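PDB 5BN1: acetyl xylan esterase from Geobacillus stearothermophilus, which removes acetyl groups from the xylose units of xylan and xylo-oligosaccharides as a serine esterase of the GDSL (SGNH-hydrolase) family. Local coordinates for residues V108-R118 / Q153-E164; E7-S15 / L69-V77. The protein carries 1 engineered substitution. All blocks are in the same frame, centred on the assembly; numbering follows the deposited sequence.

Along the chain the two contacts come in series: both segments of interaction 2 (7-15 and 69-77) precede those of interaction 1 (108-118 and 153-164). Interaction 2 lays helix 66-78 on strand 8-13, inside the five-stranded parallel sheet, and leads at the end of that strand to Ser15, the inferred nucleophile. Interaction 1 pairs helices 110-124 and 146-165, which precede and follow strand 130-134 in sequence. The centres of the two interactions are about 17 Å apart, yet they touch where Thr116 CG2 lies 3.9 Å from Lys70 CB. The helices 66-78, 110-124 and 146-165 thus form a continuous layer in this alpha/beta fold.

Interaction 1: residues V108-R118 / Q153-E164; sequences VYLDEYEATLR and QYGRVVKQIAEE. With IMD (imidazole), chain F.
Tyr154 reaches from helix 153-164 across to the start of helix 110-118, and almost every atom of its side chain meets something there. Its CG stands beside the backbone N and anti to the carbonyl carbon (chi1 -78°), which sends the ring over the gap between the helices. Tyr154 CB begins the contact, 4.0 Å from Tyr113 CE2. Next, CD1 and CE1 run under Leu110, whose CD1 methyl sits over one face of the Tyr154 ring, 3.8 Å from its centroid, in a CH-pi contact. On the other edge, Tyr154 CD2 lies over the centre of the Tyr113 ring, 3.4 Å from Tyr113 CD2, with the two ring planes inclined at 49°; CE2 faces Tyr113 CG and CB. At the tip, Tyr154 OH donates to Val108 O at 2.6 Å, in the carbonyl plane and on a lone pair, while Gln97 of helix 91-99 also bonds this hydroxyl. The bonded hydroxyl and the packing on the ring probably restrain its rotation.

Further along, Tyr113 OH packs against Val158 CG2 and is hydrogen-bonded to Ile89 O. Val157 fits between Leu110 and Glu114, and Ile161 CD1 lies against Leu117 CD2 at 3.9 Å. At the solvent-facing end Arg118, extended from CG to NE, gives a salt bridge from NE to Glu164 OE2, 3.0 Å with the carboxylate oxygen in the guanidinium plane. An imidazole, probably from the crystallisation liquor, is weakly bonded to Glu114 OE2 nearby.

Crossing at -25° with axes 10.2 Å apart, the pair is nearly parallel, as expected for successive helices of the alpha/beta/alpha sandwich of the SGNH-hydrolase fold.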
loop_
_atom_site.group_PDB
_atom_site.type_symbol
_atom_site.label_atom_id
_atom_site.label_comp_id
_atom_site.label_asym_id
_atom_site.label_seq_id
_atom_site.Cartn_x
_atom_site.Cartn_y
_atom_site.Cartn_z
ATOM N N VAL A 108 26.167 -19.728 -17.542
ATOM C CA VAL A 108 26.324 -21.204 -17.458
ATOM C C VAL A 108 26.609 -21.637 -18.867
ATOM O O VAL A 108 25.736 -21.727 -19.727
ATOM C CB VAL A 108 25.077 -21.876 -16.884
ATOM C CG1 VAL A 108 25.240 -23.379 -16.913
ATOM C CG2 VAL A 108 24.771 -21.430 -15.508
ATOM N N TYR A 109 27.884 -21.919 -19.190
ATOM C CA TYR A 109 28.420 -22.261 -20.488
ATOM C C TYR A 109 28.059 -23.734 -20.786
ATOM O O TYR A 109 27.619 -24.427 -19.861
ATOM C CB TYR A 109 29.923 -22.023 -20.514
ATOM C CG TYR A 109 30.277 -20.555 -20.370
ATOM C CD1 TYR A 109 29.815 -19.617 -21.264
ATOM C CD2 TYR A 109 31.188 -20.146 -19.365
ATOM C CE1 TYR A 109 30.128 -18.285 -21.093
ATOM C CE2 TYR A 109 31.414 -18.777 -19.156
ATOM C CZ TYR A 109 30.961 -17.911 -20.061
ATOM O OH TYR A 109 31.293 -16.553 -19.955
ATOM N N LEU A 110 28.236 -24.067 -22.045
ATOM C CA LEU A 110 27.674 -25.344 -22.526
ATOM C C LEU A 110 28.195 -26.508 -21.758
ATOM O O LEU A 110 27.486 -27.464 -21.550
ATOM C CB LEU A 110 27.922 -25.436 -24.012
ATOM C CG LEU A 110 27.155 -26.570 -24.757
ATOM C CD1 LEU A 110 25.677 -26.151 -24.810
ATOM C CD2 LEU A 110 27.677 -26.790 -26.121
ATOM N N ASP A 111 29.514 -26.490 -21.416
ATOM C CA ASP A 111 30.016 -27.594 -20.617
ATOM C C ASP A 111 29.384 -27.800 -19.279
ATOM O O ASP A 111 29.032 -28.913 -18.911
ATOM C CB ASP A 111 31.564 -27.499 -20.446
ATOM C CG ASP A 111 32.045 -26.277 -19.729
ATOM O OD1 ASP A 111 31.449 -25.174 -19.828
ATOM O OD2 ASP A 111 33.029 -26.367 -18.973
ATOM N N GLU A 112 29.134 -26.714 -18.515
ATOM C CA GLU A 112 28.423 -26.787 -17.275
ATOM C C GLU A 112 26.959 -27.187 -17.499
ATOM O O GLU A 112 26.480 -27.988 -16.755
ATOM C CB GLU A 112 28.514 -25.478 -16.482
ATOM C CG GLU A 112 27.887 -25.555 -15.156
ATOM C CD GLU A 112 27.939 -24.272 -14.294
ATOM O OE1 GLU A 112 28.490 -23.268 -14.770
ATOM O OE2 GLU A 112 27.370 -24.316 -13.206
ATOM N N TYR A 113 26.374 -26.641 -18.516
ATOM C CA TYR A 113 24.967 -26.958 -18.821
ATOM C C TYR A 113 24.747 -28.449 -19.121
ATOM O O TYR A 113 23.913 -29.074 -18.446
ATOM C CB TYR A 113 24.476 -26.078 -19.955
ATOM C CG TYR A 113 23.033 -26.275 -20.300
ATOM C CD1 TYR A 113 22.053 -25.653 -19.570
ATOM C CD2 TYR A 113 22.700 -27.007 -21.403
ATOM C CE1 TYR A 113 20.733 -25.811 -19.884
ATOM C CE2 TYR A 113 21.337 -27.168 -21.797
ATOM C CZ TYR A 113 20.378 -26.540 -20.984
ATOM O OH TYR A 113 19.063 -26.724 -21.393
ATOM N N GLU A 114 25.541 -28.931 -20.032
ATOM C CA GLU A 114 25.401 -30.341 -20.407
ATOM C C GLU A 114 25.690 -31.213 -19.230
ATOM O O GLU A 114 24.984 -32.206 -18.969
ATOM C CB GLU A 114 26.293 -30.700 -21.623
ATOM C CG GLU A 114 26.080 -32.118 -22.186
ATOM C CD GLU A 114 26.923 -33.203 -21.543
ATOM O OE1 GLU A 114 27.762 -32.954 -20.681
ATOM O OE2 GLU A 114 26.586 -34.383 -21.958
ATOM N N ALA A 115 26.798 -30.975 -18.511
ATOM C CA ALA A 115 27.088 -31.908 -17.434
ATOM C C ALA A 115 26.161 -31.904 -16.323
ATOM O O ALA A 115 25.791 -32.960 -15.785
ATOM C CB ALA A 115 28.449 -31.579 -16.894
ATOM N N THR A 116 25.608 -30.690 -15.962
ATOM C CA THR A 116 24.714 -30.598 -14.857
ATOM C C THR A 116 23.310 -31.179 -15.266
ATOM O O THR A 116 22.748 -31.941 -14.499
ATOM C CB THR A 116 24.575 -29.128 -14.396
ATOM O OG1 THR A 116 25.877 -28.592 -14.042
ATOM C CG2 THR A 116 23.645 -28.998 -13.222
ATOM N N LEU A 117 22.831 -30.838 -16.438
ATOM C CA LEU A 117 21.509 -31.300 -16.849
ATOM C C LEU A 117 21.540 -32.835 -16.934
ATOM O O LEU A 117 20.635 -33.495 -16.454
ATOM C CB LEU A 117 21.071 -30.696 -18.147
ATOM C CG LEU A 117 19.642 -31.088 -18.639
ATOM C CD1 LEU A 117 18.576 -30.788 -17.595
ATOM C CD2 LEU A 117 19.344 -30.402 -19.938
ATOM N N ARG A 118 22.609 -33.294 -17.552
ATOM C CA ARG A 118 22.781 -34.752 -17.731
ATOM C C ARG A 118 22.773 -35.406 -16.382
ATOM O O ARG A 118 22.120 -36.464 -16.200
ATOM C CB ARG A 118 24.039 -35.061 -18.559
ATOM C CG ARG A 118 24.318 -36.566 -18.676
ATOM C CD ARG A 118 25.458 -36.688 -19.649
ATOM N NE ARG A 118 25.833 -38.090 -19.732
ATOM C CZ ARG A 118 26.652 -38.639 -18.880
ATOM N NH1 ARG A 118 27.269 -38.071 -17.869
ATOM N NH2 ARG A 118 26.938 -39.951 -19.092
ATOM N N GLN A 153 21.863 -24.329 -29.890
ATOM C CA GLN A 153 22.928 -25.274 -29.425
ATOM C C GLN A 153 22.601 -25.925 -28.131
ATOM O O GLN A 153 22.724 -27.122 -27.893
ATOM C CB GLN A 153 24.236 -24.547 -29.424
ATOM C CG GLN A 153 25.344 -25.489 -28.952
ATOM C CD GLN A 153 26.688 -24.811 -29.027
ATOM O OE1 GLN A 153 26.882 -23.615 -28.577
ATOM N NE2 GLN A 153 27.612 -25.475 -29.726
ATOM N N TYR A 154 22.068 -25.180 -27.107
ATOM C CA TYR A 154 21.587 -25.706 -25.844
ATOM C C TYR A 154 20.417 -26.648 -26.061
ATOM O O TYR A 154 20.329 -27.677 -25.396
ATOM C CB TYR A 154 21.249 -24.574 -24.847
ATOM C CG TYR A 154 22.455 -23.920 -24.154
ATOM C CD1 TYR A 154 23.440 -23.277 -24.932
ATOM C CD2 TYR A 154 22.557 -23.890 -22.790
ATOM C CE1 TYR A 154 24.594 -22.706 -24.318
ATOM C CE2 TYR A 154 23.656 -23.299 -22.168
ATOM C CZ TYR A 154 24.597 -22.705 -22.961
ATOM O OH TYR A 154 25.737 -22.103 -22.349
ATOM N N GLY A 155 19.527 -26.306 -26.974
ATOM C CA GLY A 155 18.445 -27.203 -27.309
ATOM C C GLY A 155 18.956 -28.576 -27.871
ATOM O O GLY A 155 18.281 -29.528 -27.609
ATOM N N ARG A 156 19.996 -28.511 -28.667
ATOM C CA ARG A 156 20.644 -29.783 -29.195
ATOM C C ARG A 156 21.077 -30.614 -28.037
ATOM O O ARG A 156 20.896 -31.875 -28.014
ATOM C CB ARG A 156 21.753 -29.499 -30.147
ATOM C CG ARG A 156 21.362 -28.952 -31.424
ATOM C CD ARG A 156 22.395 -29.086 -32.526
ATOM N NE ARG A 156 23.590 -28.273 -32.306
ATOM C CZ ARG A 156 23.731 -27.027 -32.624
ATOM N NH1 ARG A 156 22.720 -26.272 -33.079
ATOM N NH2 ARG A 156 24.868 -26.401 -32.387
ATOM N N VAL A 157 21.672 -30.040 -26.983
ATOM C CA VAL A 157 22.010 -30.752 -25.765
ATOM C C VAL A 157 20.870 -31.429 -25.157
ATOM O O VAL A 157 20.880 -32.573 -24.745
ATOM C CB VAL A 157 22.819 -29.903 -24.743
ATOM C CG1 VAL A 157 22.801 -30.525 -23.363
ATOM C CG2 VAL A 157 24.219 -29.526 -25.311
ATOM N N VAL A 158 19.759 -30.674 -24.956
ATOM C CA VAL A 158 18.582 -31.250 -24.384
ATOM C C VAL A 158 18.084 -32.524 -25.154
ATOM O O VAL A 158 17.707 -33.496 -24.483
ATOM C CB VAL A 158 17.514 -30.132 -24.258
ATOM C CG1 VAL A 158 16.232 -30.745 -23.712
ATOM C CG2 VAL A 158 17.990 -29.029 -23.277
ATOM N N LYS A 159 18.006 -32.383 -26.433
ATOM C CA LYS A 159 17.473 -33.384 -27.415
ATOM C C LYS A 159 18.358 -34.664 -27.244
ATOM O O LYS A 159 17.814 -35.766 -27.027
ATOM C CB LYS A 159 17.460 -32.885 -28.762
ATOM C CG LYS A 159 16.806 -33.920 -29.747
ATOM C CD LYS A 159 16.486 -33.308 -31.060
ATOM C CE LYS A 159 15.512 -34.250 -31.861
ATOM N NZ LYS A 159 15.290 -33.592 -33.135
ATOM N N GLN A 160 19.638 -34.412 -27.148
ATOM C CA GLN A 160 20.552 -35.593 -27.044
ATOM C C GLN A 160 20.540 -36.235 -25.707
ATOM O O GLN A 160 20.541 -37.537 -25.654
ATOM C CB GLN A 160 21.896 -35.138 -27.573
ATOM C CG GLN A 160 22.008 -34.733 -29.052
ATOM C CD GLN A 160 21.410 -35.512 -30.403
ATOM O OE1 GLN A 160 20.502 -36.391 -30.364
ATOM N NE2 GLN A 160 21.851 -35.006 -31.639
ATOM N N ILE A 161 20.394 -35.517 -24.636
ATOM C CA ILE A 161 20.195 -36.018 -23.297
ATOM C C ILE A 161 18.881 -36.855 -23.330
ATOM O O ILE A 161 18.775 -37.934 -22.726
ATOM C CB ILE A 161 20.281 -35.023 -22.165
ATOM C CG1 ILE A 161 21.735 -34.368 -22.036
ATOM C CG2 ILE A 161 19.887 -35.642 -20.869
ATOM C CD1 ILE A 161 21.814 -33.218 -21.151
ATOM N N ALA A 162 17.822 -36.301 -23.881
ATOM C CA ALA A 162 16.553 -37.011 -23.842
ATOM C C ALA A 162 16.662 -38.371 -24.623
ATOM O O ALA A 162 16.139 -39.352 -24.165
ATOM C CB ALA A 162 15.423 -36.189 -24.431
ATOM N N GLU A 163 17.325 -38.331 -25.751
ATOM C CA GLU A 163 17.524 -39.574 -26.637
ATOM C C GLU A 163 18.264 -40.636 -25.854
ATOM O O GLU A 163 17.791 -41.798 -25.699
ATOM C CB GLU A 163 18.243 -39.178 -27.870
ATOM C CG GLU A 163 17.213 -38.976 -28.977
ATOM C CD GLU A 163 17.693 -38.149 -30.162
ATOM O OE1 GLU A 163 16.865 -37.517 -30.886
ATOM O OE2 GLU A 163 18.920 -38.151 -30.379
ATOM N N GLU A 164 19.328 -40.233 -25.254
ATOM C CA GLU A 164 20.167 -41.132 -24.434
ATOM C C GLU A 164 19.531 -41.738 -23.224
ATOM O O GLU A 164 19.785 -42.917 -22.908
ATOM C CB GLU A 164 21.375 -40.315 -24.110
ATOM C CG GLU A 164 22.352 -40.589 -23.044
ATOM C CD GLU A 164 23.317 -39.357 -22.925
ATOM O OE1 GLU A 164 23.277 -38.415 -23.875
ATOM O OE2 GLU A 164 24.043 -39.337 -21.856
HETATM N N1 IMD F . 24.915 -36.256 -25.593
HETATM C C2 IMD F . 25.055 -35.875 -24.200
HETATM N N3 IMD F . 25.596 -34.731 -24.315
HETATM C C4 IMD F . 26.146 -34.477 -25.559
HETATM C C5 IMD F . 25.601 -35.415 -26.465
#

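Interaction 2: residues E7-S15 / L69-V77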
loop_
_atom_site.group_PDB
_atom_site.type_symbol
_atom_site.label_atom_id
_atom_site.label_comp_id
_atom_site.label_asym_id
_atom_site.label_seq_id
_atom_site.Cartn_x
_atom_site.Cartn_y
_atom_site.Cartn_z
ATOM N N GLU A 7 -1.135 -40.103 -10.644
ATOM C CA GLU A 7 0.352 -39.788 -10.733
ATOM C C GLU A 7 0.623 -38.317 -10.515
ATOM O O GLU A 7 -0.292 -37.508 -10.685
ATOM C CB GLU A 7 0.925 -40.107 -12.009
ATOM C CG GLU A 7 1.059 -41.627 -12.253
ATOM C CD GLU A 7 1.328 -42.012 -13.654
ATOM O OE1 GLU A 7 1.097 -43.224 -13.796
ATOM O OE2 GLU A 7 1.578 -41.338 -14.739
ATOM N N LYS A 8 1.778 -38.028 -9.924
ATOM C CA LYS A 8 2.200 -36.679 -9.594
ATOM C C LYS A 8 3.168 -36.212 -10.677
ATOM O O LYS A 8 4.194 -36.796 -10.966
ATOM C CB LYS A 8 2.855 -36.558 -8.271
ATOM C CG LYS A 8 3.369 -35.189 -7.960
ATOM C CD LYS A 8 4.169 -35.083 -6.670
ATOM C CE LYS A 8 3.426 -34.801 -5.464
ATOM N NZ LYS A 8 4.214 -34.537 -4.255
ATOM N N LEU A 9 2.833 -35.074 -11.319
ATOM C CA LEU A 9 3.610 -34.468 -12.386
ATOM C C LEU A 9 4.144 -33.184 -11.836
ATOM O O LEU A 9 3.372 -32.322 -11.373
ATOM C CB LEU A 9 2.737 -34.203 -13.605
ATOM C CG LEU A 9 3.245 -33.210 -14.675
ATOM C CD1 LEU A 9 4.587 -33.649 -15.267
ATOM C CD2 LEU A 9 2.225 -33.173 -15.769
ATOM N N LEU A 10 5.468 -33.017 -11.813
ATOM C CA LEU A 10 6.130 -31.914 -11.226
ATOM C C LEU A 10 6.845 -31.200 -12.331
ATOM O O LEU A 10 7.630 -31.761 -13.087
ATOM C CB LEU A 10 7.125 -32.314 -10.136
ATOM C CG LEU A 10 7.902 -31.264 -9.414
ATOM C CD1 LEU A 10 8.263 -31.787 -8.026
ATOM C CD2 LEU A 10 9.213 -30.932 -10.094
ATOM N N PHE A 11 6.636 -29.857 -12.450
ATOM C CA PHE A 11 7.293 -28.996 -13.435
ATOM C C PHE A 11 8.316 -28.174 -12.706
ATOM O O PHE A 11 8.126 -27.628 -11.623
ATOM C CB PHE A 11 6.273 -28.038 -14.081
ATOM C CG PHE A 11 5.296 -28.674 -14.996
ATOM C CD1 PHE A 11 5.527 -28.673 -16.320
ATOM C CD2 PHE A 11 4.040 -29.126 -14.495
ATOM C CE1 PHE A 11 4.633 -29.207 -17.236
ATOM C CE2 PHE A 11 3.125 -29.618 -15.395
ATOM C CZ PHE A 11 3.390 -29.682 -16.731
ATOM N N ILE A 12 9.496 -28.089 -13.370
ATOM C CA ILE A 12 10.578 -27.308 -12.837
ATOM C C ILE A 12 11.263 -26.530 -13.991
ATOM O O ILE A 12 11.253 -26.930 -15.156
ATOM C CB ILE A 12 11.542 -28.074 -11.920
ATOM C CG1 ILE A 12 12.399 -27.150 -11.053
ATOM C CG2 ILE A 12 12.335 -29.074 -12.761
ATOM C CD1 ILE A 12 13.163 -27.816 -9.892
ATOM N N GLY A 13 11.754 -25.330 -13.647
ATOM C CA GLY A 13 12.325 -24.468 -14.588
ATOM C C GLY A 13 12.466 -23.070 -13.983
ATOM O O GLY A 13 12.611 -22.877 -12.793
ATOM N N ASP A 14 12.468 -22.091 -14.923
ATOM C CA ASP A 14 12.675 -20.645 -14.630
ATOM C C ASP A 14 11.346 -19.865 -14.620
ATOM O O ASP A 14 10.337 -20.444 -14.381
ATOM C CB ASP A 14 13.725 -20.147 -15.603
ATOM C CG ASP A 14 13.346 -20.331 -17.004
ATOM O OD1 ASP A 14 12.140 -20.332 -17.342
ATOM O OD2 ASP A 14 14.220 -20.579 -17.850
ATOM N N SER A 15 11.443 -18.578 -14.937
ATOM C CA SER A 15 10.193 -17.790 -14.928
ATOM C C SER A 15 9.123 -18.285 -15.846
ATOM O O SER A 15 7.930 -18.139 -15.573
ATOM C CB SER A 15 10.415 -16.318 -15.303
ATOM O OG SER A 15 11.056 -16.248 -16.593
ATOM N N LEU A 69 18.948 -25.008 -10.424
ATOM C CA LEU A 69 18.198 -26.280 -10.294
ATOM C C LEU A 69 18.942 -27.300 -9.482
ATOM O O LEU A 69 18.412 -27.864 -8.576
ATOM C CB LEU A 69 17.822 -26.863 -11.615
ATOM C CG LEU A 69 16.931 -26.076 -12.545
ATOM C CD1 LEU A 69 16.321 -26.921 -13.626
ATOM C CD2 LEU A 69 15.800 -25.373 -11.856
ATOM N N LYS A 70 20.226 -27.418 -9.784
ATOM C CA LYS A 70 21.028 -28.410 -9.021
ATOM C C LYS A 70 21.034 -28.110 -7.574
ATOM O O LYS A 70 20.937 -29.010 -6.745
ATOM C CB LYS A 70 22.447 -28.478 -9.565
ATOM C CG LYS A 70 23.360 -29.430 -8.721
ATOM C CD LYS A 70 24.703 -29.387 -9.376
ATOM C CE LYS A 70 25.714 -30.272 -8.649
ATOM N NZ LYS A 70 27.099 -29.904 -9.144
ATOM N N ALA A 71 21.136 -26.823 -7.199
ATOM C CA ALA A 71 21.285 -26.461 -5.807
ATOM C C ALA A 71 20.033 -26.791 -5.005
ATOM O O ALA A 71 20.110 -26.956 -3.768
ATOM C CB ALA A 71 21.678 -24.987 -5.703
ATOM N N ARG A 72 18.863 -26.858 -5.628
ATOM C CA ARG A 72 17.582 -27.098 -4.985
ATOM C C ARG A 72 16.906 -28.392 -5.312
ATOM O O ARG A 72 15.776 -28.658 -4.956
ATOM C CB ARG A 72 16.592 -25.925 -5.166
ATOM C CG ARG A 72 16.106 -25.686 -6.586
ATOM C CD ARG A 72 15.483 -24.314 -6.673
ATOM N NE ARG A 72 14.977 -24.011 -8.005
ATOM C CZ ARG A 72 13.743 -24.294 -8.461
ATOM N NH1 ARG A 72 12.856 -25.004 -7.729
ATOM N NH2 ARG A 72 13.361 -23.991 -9.714
ATOM N N TRP A 73 17.604 -29.263 -6.013
ATOM C CA TRP A 73 17.027 -30.436 -6.620
ATOM C C TRP A 73 16.537 -31.419 -5.507
ATOM O O TRP A 73 15.481 -32.018 -5.639
ATOM C CB TRP A 73 18.041 -31.165 -7.548
ATOM C CG TRP A 73 17.377 -32.093 -8.449
ATOM C CD1 TRP A 73 17.315 -33.483 -8.389
ATOM C CD2 TRP A 73 16.707 -31.743 -9.644
ATOM N NE1 TRP A 73 16.625 -33.950 -9.447
ATOM C CE2 TRP A 73 16.293 -32.910 -10.290
ATOM C CE3 TRP A 73 16.449 -30.485 -10.281
ATOM C CZ2 TRP A 73 15.616 -32.911 -11.458
ATOM C CZ3 TRP A 73 15.815 -30.487 -11.451
ATOM C CH2 TRP A 73 15.358 -31.661 -12.052
ATOM N N GLU A 74 17.331 -31.581 -4.459
ATOM C CA GLU A 74 16.923 -32.547 -3.461
ATOM C C GLU A 74 15.611 -32.141 -2.801
ATOM O O GLU A 74 14.720 -32.984 -2.665
ATOM C CB GLU A 74 18.016 -32.624 -2.368
ATOM C CG GLU A 74 17.777 -33.662 -1.275
ATOM C CD GLU A 74 17.539 -35.074 -1.768
ATOM O OE1 GLU A 74 16.609 -35.699 -1.160
ATOM O OE2 GLU A 74 18.242 -35.541 -2.733
ATOM N N GLU A 75 15.523 -30.905 -2.378
ATOM C CA GLU A 75 14.348 -30.424 -1.709
ATOM C C GLU A 75 13.176 -30.262 -2.651
ATOM O O GLU A 75 12.038 -30.606 -2.369
ATOM C CB GLU A 75 14.705 -29.205 -0.916
ATOM C CG GLU A 75 13.644 -28.215 -0.504
ATOM C CD GLU A 75 14.302 -26.813 -0.364
ATOM O OE1 GLU A 75 14.518 -26.076 -1.403
ATOM O OE2 GLU A 75 14.657 -26.481 0.804
ATOM N N ASP A 76 13.433 -29.695 -3.830
ATOM C CA ASP A 76 12.301 -29.335 -4.707
ATOM C C ASP A 76 11.858 -30.327 -5.725
ATOM O O ASP A 76 10.738 -30.236 -6.274
ATOM C CB ASP A 76 12.592 -27.981 -5.468
ATOM C CG ASP A 76 12.583 -26.793 -4.568
ATOM O OD1 ASP A 76 12.206 -26.876 -3.334
ATOM O OD2 ASP A 76 12.933 -25.662 -4.992
ATOM N N VAL A 77 12.644 -31.398 -5.925
ATOM C CA VAL A 77 12.271 -32.436 -6.804
ATOM C C VAL A 77 12.239 -33.767 -6.027
ATOM O O VAL A 77 11.189 -34.345 -5.864
ATOM C CB VAL A 77 13.163 -32.559 -8.036
ATOM C CG1 VAL A 77 12.791 -33.639 -8.946
ATOM C CG2 VAL A 77 13.147 -31.201 -8.822
#
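Strand 8-13 and helix 69-77 run nearly antiparallel, their axes at 161° and 10.4 Å apart, with the backbone of Leu10 opposite that of Val77 and Gly13 opposite Leu69. The helix is irregular, widening into a pi-type turn at 74-77. At the strand end, which leads into Ser15, the inferred nucleophile, the backbone is bent such that a side chain on Gly13 would collide with the carbonyl oxygen of Ile12.

Ile12 has the largest share of the contact. With CG1 anti to the backbone N (chi1 -162°), its CD1 methyl packs against the helix, 3.6 Å from Val77 CG2, and lies over one face of the Arg72 guanidinium at 3.6 Å from NH1. Ile12 CG1 passes Leu69 CD2 at 3.9 Å, while CG2 touches the Trp73 ring at CZ3. Val77 CG2 in turn rests over the centre of that indole, whose NE1 is hydrogen-bonded to Thr124 OG1. Leu10 CD1 approaches Asp76 O at 3.4 Å; this carbonyl oxygen is buried by the contact and has no polar partner in the model.

Arg72 and Asp76 of the same helix form a salt bridge, Arg72 NH1 to Asp76 OD2 at 2.8 Å, on the anti side of the carboxylate; NH1 also donates to Lys59 O. Replacing Arg72 by a leucine would probably leave the buried Asp76 carboxylate without its charged mate and Lys59 O without this donor.

A charged pair is thus accommodated in largely apolar packing: the buried Asp76 carboxylate is balanced by Arg72, whose flat cation lies against aliphatic carbon with its edge turned to that carboxylate.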